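PDB 5XZT: hydroxynitrile lyase from Passiflora edulis, which probably acts as a lyase that cleaves cyanohydrins into hydrogen cyanide and a carbonyl compound, working as a homodimer with a dimeric alpha/beta barrel fold. Local coordinates for residues Val7-Phe12 against Val100-Ile105. Sequence-based numbering, arbitrary orientation.
Sequences VRHIVF and VLNYII
His9 and Asn102 face each other in a non-hydrogen-bonded antiparallel pair, and their side chains illustrate how such a pair can orient an imidazole. The ring's ND1-H, at its edge, donates to Asn102 OD1 at 2.6 Å, with the acceptor in the plane of the His9 ring; ring and amide lie side by side, their planes 27° apart. With CG opposite the backbone N (chi1 172°), the His9 ring also brings CE1 within 3.4 Å of Val100 CG1. Asn102 ND2 is hydrogen-bonded to Glu55 of the second subunit, so both ends of the amide are engaged, which probably fixes its rotation. A phenylalanine here has no ring N-H and would probably leave Asn102 OD1 without this donor. Phe75 and Tyr31 also approach His9, and a hexane-1,6-diol, probably from the crystallisation liquor, lies beside it and may mark a pocket.

The two strands are central 7-15 and 95-104, outermost within this chain, of the four-stranded sheet in this Stress responsive A/B Barrel Domain; helices pack on the His9 face, while the Arg8 and Tyr103 face meets the second subunit, as in dimeric alpha/beta barrels. The Val100 and Asn102 backbones also bond to that subunit. Backbone bonds in both directions join Arg8 to Tyr103 and Ile10 to Leu101.

On that second face, Tyr103 takes chi1 55°, its ring base wedged between backbone N and carbonyl carbon, which turns one ring face to Arg8 CB. This CH-pi contact, 3.9 Å from Arg8 CB to the Tyr103 ring centroid, is offset toward the rim, whereas Ile10 CD1 comes to the ring edge, 3.1 Å from Tyr103 OH. Ile105 CD1 sits over the centre of one guanidinium face, 3.5 Å from Arg8 CZ. Glu66 of the second subunit receives both polar ends, through a salt bridge from Arg8 NH2 and a hydrogen bond with Tyr103 OH.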
ATOM      1  N   VAL A   7       2.035  -7.150  11.145  1.00 17.70           N
ATOM      2  CA  VAL A   7       2.740  -6.179  10.297  1.00 16.99           C
ATOM      3  C   VAL A   7       2.250  -6.331   8.866  1.00 14.99           C
ATOM      4  O   VAL A   7       2.144  -7.456   8.383  1.00 14.37           O
ATOM      5  CB  VAL A   7       4.268  -6.416  10.368  1.00 18.52           C
ATOM      6  CG1 VAL A   7       5.027  -5.536   9.381  1.00 19.63           C
ATOM      7  CG2 VAL A   7       4.766  -6.166  11.782  1.00 19.66           C
ATOM      8  N   ARG A   8       1.933  -5.215   8.201  1.00 12.89           N
ATOM      9  CA  ARG A   8       1.657  -5.207   6.779  1.00 12.26           C
ATOM     10  C   ARG A   8       2.912  -4.759   6.032  1.00 11.70           C
ATOM     11  O   ARG A   8       3.617  -3.859   6.481  1.00 11.08           O
ATOM     12  CB  ARG A   8       0.510  -4.249   6.447  1.00 12.84           C
ATOM     13  CG  ARG A   8      -0.081  -4.467   5.050  1.00 13.62           C
ATOM     14  CD  ARG A   8      -1.102  -5.599   5.068  1.00 14.12           C
ATOM     15  NE  ARG A   8      -2.348  -5.128   5.642  1.00 14.81           N
ATOM     16  CZ  ARG A   8      -3.260  -5.877   6.267  1.00 15.76           C
ATOM     17  NH1 ARG A   8      -3.114  -7.192   6.416  1.00 16.79           N
ATOM     18  NH2 ARG A   8      -4.365  -5.296   6.743  1.00 16.58           N
ATOM     19  N   HIS A   9       3.157  -5.388   4.889  1.00 10.98           N
ATOM     20  CA  HIS A   9       4.277  -5.081   4.020  1.00 11.02           C
ATOM     21  C   HIS A   9       3.642  -4.735   2.692  1.00 10.65           C
ATOM     22  O   HIS A   9       3.043  -5.599   2.045  1.00 10.38           O
ATOM     23  CB  HIS A   9       5.183  -6.311   3.923  1.00 11.53           C
ATOM     24  CG  HIS A   9       6.287  -6.208   2.917  1.00 12.16           C
ATOM     25  ND1 HIS A   9       7.503  -5.632   3.202  1.00 12.93           N
ATOM     26  CD2 HIS A   9       6.391  -6.694   1.662  1.00 12.97           C
ATOM     27  CE1 HIS A   9       8.299  -5.740   2.153  1.00 12.84           C
ATOM     28  NE2 HIS A   9       7.648  -6.382   1.204  1.00 13.12           N
ATOM     29  N   ILE A  10       3.719  -3.463   2.311  1.00 10.05           N
ATOM     30  CA  ILE A  10       3.135  -3.011   1.067  1.00 10.24           C
ATOM     31  C   ILE A  10       4.208  -2.434   0.164  1.00  9.64           C
ATOM     32  O   ILE A  10       4.974  -1.566   0.558  1.00  9.58           O
ATOM     33  CB  ILE A  10       1.968  -2.006   1.247  1.00 10.77           C
ATOM     34  CG1 ILE A  10       0.881  -2.657   2.135  1.00 11.30           C
ATOM     35  CG2 ILE A  10       1.430  -1.614  -0.136  1.00 11.02           C
ATOM     36  CD1 ILE A  10      -0.464  -1.952   2.103  1.00 12.08           C
ATOM     37  N   VAL A  11       4.241  -2.978  -1.043  1.00  9.28           N
ATOM     38  CA  VAL A  11       5.165  -2.589  -2.104  1.00  9.47           C
ATOM     39  C   VAL A  11       4.403  -1.924  -3.243  1.00  9.13           C
ATOM     40  O   VAL A  11       3.387  -2.454  -3.726  1.00  9.29           O
ATOM     41  CB  VAL A  11       5.880  -3.826  -2.639  1.00  9.40           C
ATOM     42  CG1 VAL A  11       6.788  -3.480  -3.815  1.00  9.49           C
ATOM     43  CG2 VAL A  11       6.637  -4.520  -1.515  1.00  9.83           C
ATOM     44  N   PHE A  12       4.891  -0.767  -3.688  1.00  8.85           N
ATOM     45  CA  PHE A  12       4.476  -0.201  -4.968  1.00  8.75           C
ATOM     46  C   PHE A  12       5.697  -0.243  -5.904  1.00  8.62           C
ATOM     47  O   PHE A  12       6.791   0.074  -5.472  1.00  8.51           O
ATOM     48  CB  PHE A  12       4.073   1.269  -4.846  1.00  8.95           C
ATOM     49  CG  PHE A  12       2.833   1.554  -4.039  1.00  8.86           C
ATOM     50  CD1 PHE A  12       1.900   0.589  -3.701  1.00  8.91           C
ATOM     51  CD2 PHE A  12       2.592   2.866  -3.654  1.00  9.05           C
ATOM     52  CE1 PHE A  12       0.769   0.927  -2.966  1.00  9.11           C
ATOM     53  CE2 PHE A  12       1.457   3.216  -2.933  1.00  9.26           C
ATOM     54  CZ  PHE A  12       0.539   2.242  -2.596  1.00  9.29           C
ATOM     55  N   VAL A 100       8.441   0.908  -0.490  1.00 10.72           N
ATOM     56  CA  VAL A 100       7.977  -0.154   0.389  1.00 10.47           C
ATOM     57  C   VAL A 100       7.749   0.398   1.790  1.00 10.30           C
ATOM     58  O   VAL A 100       8.630   1.040   2.332  1.00  9.76           O
ATOM     59  CB  VAL A 100       9.001  -1.301   0.461  1.00 10.62           C
ATOM     60  CG1 VAL A 100       8.450  -2.463   1.275  1.00 10.86           C
ATOM     61  CG2 VAL A 100       9.402  -1.760  -0.943  1.00 10.76           C
ATOM     62  N   LEU A 101       6.581   0.133   2.377  1.00 10.55           N
ATOM     63  CA  LEU A 101       6.346   0.447   3.772  1.00 11.01           C
ATOM     64  C   LEU A 101       6.029  -0.825   4.536  1.00 11.02           C
ATOM     65  O   LEU A 101       5.378  -1.743   4.009  1.00 11.55           O
ATOM     66  CB  LEU A 101       5.238   1.495   3.964  1.00 11.61           C
ATOM     67  CG  LEU A 101       5.705   2.955   3.907  1.00 11.96           C
ATOM     68  CD1 LEU A 101       5.963   3.371   2.469  1.00 12.33           C
ATOM     69  CD2 LEU A 101       4.674   3.869   4.549  1.00 12.82           C
ATOM     70  N   ASN A 102       6.510  -0.865   5.766  1.00 10.83           N
ATOM     71  CA  ASN A 102       6.245  -1.964   6.698  1.00 10.86           C
ATOM     72  C   ASN A 102       5.677  -1.330   7.944  1.00 10.71           C
ATOM     73  O   ASN A 102       6.298  -0.423   8.492  1.00 10.47           O
ATOM     74  CB  ASN A 102       7.546  -2.671   7.048  1.00 11.30           C
ATOM     75  CG  ASN A 102       8.106  -3.440   5.892  1.00 11.75           C
ATOM     76  OD1 ASN A 102       7.545  -4.457   5.504  1.00 13.59           O
ATOM     77  ND2 ASN A 102       9.214  -2.972   5.338  1.00 11.66           N
ATOM     78  N   TYR A 103       4.511  -1.782   8.401  1.00 10.80           N
ATOM     79  CA  TYR A 103       3.872  -1.124   9.550  1.00 11.52           C
ATOM     80  C   TYR A 103       2.987  -2.040  10.352  1.00 11.86           C
ATOM     81  O   TYR A 103       2.368  -2.970   9.811  1.00 11.69           O
ATOM     82  CB  TYR A 103       3.065   0.106   9.094  1.00 11.90           C
ATOM     83  CG  TYR A 103       2.034  -0.189   8.035  1.00 12.52           C
ATOM     84  CD1 TYR A 103       2.400  -0.236   6.696  1.00 13.21           C
ATOM     85  CD2 TYR A 103       0.693  -0.395   8.363  1.00 13.29           C
ATOM     86  CE1 TYR A 103       1.475  -0.494   5.711  1.00 13.36           C
ATOM     87  CE2 TYR A 103      -0.255  -0.656   7.365  1.00 13.74           C
ATOM     88  CZ  TYR A 103       0.163  -0.700   6.045  1.00 13.64           C
ATOM     89  OH  TYR A 103      -0.712  -0.939   5.021  1.00 15.22           O
ATOM     90  N   ILE A 104       2.917  -1.754  11.651  1.00 12.69           N
ATOM     91  CA  ILE A 104       1.952  -2.396  12.515  1.00 13.79           C
ATOM     92  C   ILE A 104       0.585  -1.850  12.112  1.00 15.28           C
ATOM     93  O   ILE A 104       0.401  -0.632  11.977  1.00 14.89           O
ATOM     94  CB  ILE A 104       2.177  -2.069  14.006  1.00 14.44           C
ATOM     95  CG1 ILE A 104       3.533  -2.573  14.498  1.00 15.06           C
ATOM     96  CG2 ILE A 104       1.077  -2.687  14.856  1.00 15.05           C
ATOM     97  CD1 ILE A 104       3.857  -2.058  15.888  1.00 15.93           C
ATOM     98  N   ILE A 105      -0.364  -2.760  11.951  1.00 16.88           N
ATOM     99  CA  ILE A 105      -1.709  -2.440  11.498  1.00 19.84           C
ATOM    100  C   ILE A 105      -2.487  -1.869  12.684  1.00 21.31           C
ATOM    101  O   ILE A 105      -2.655  -2.561  13.695  1.00 22.55           O
ATOM    102  CB  ILE A 105      -2.371  -3.720  10.920  1.00 20.40           C
ATOM    103  CG1 ILE A 105      -1.605  -4.184   9.671  1.00 21.83           C
ATOM    104  CG2 ILE A 105      -3.831  -3.488  10.573  1.00 21.87           C
ATOM    105  CD1 ILE A 105      -1.714  -5.672   9.394  1.00 22.82           C
TER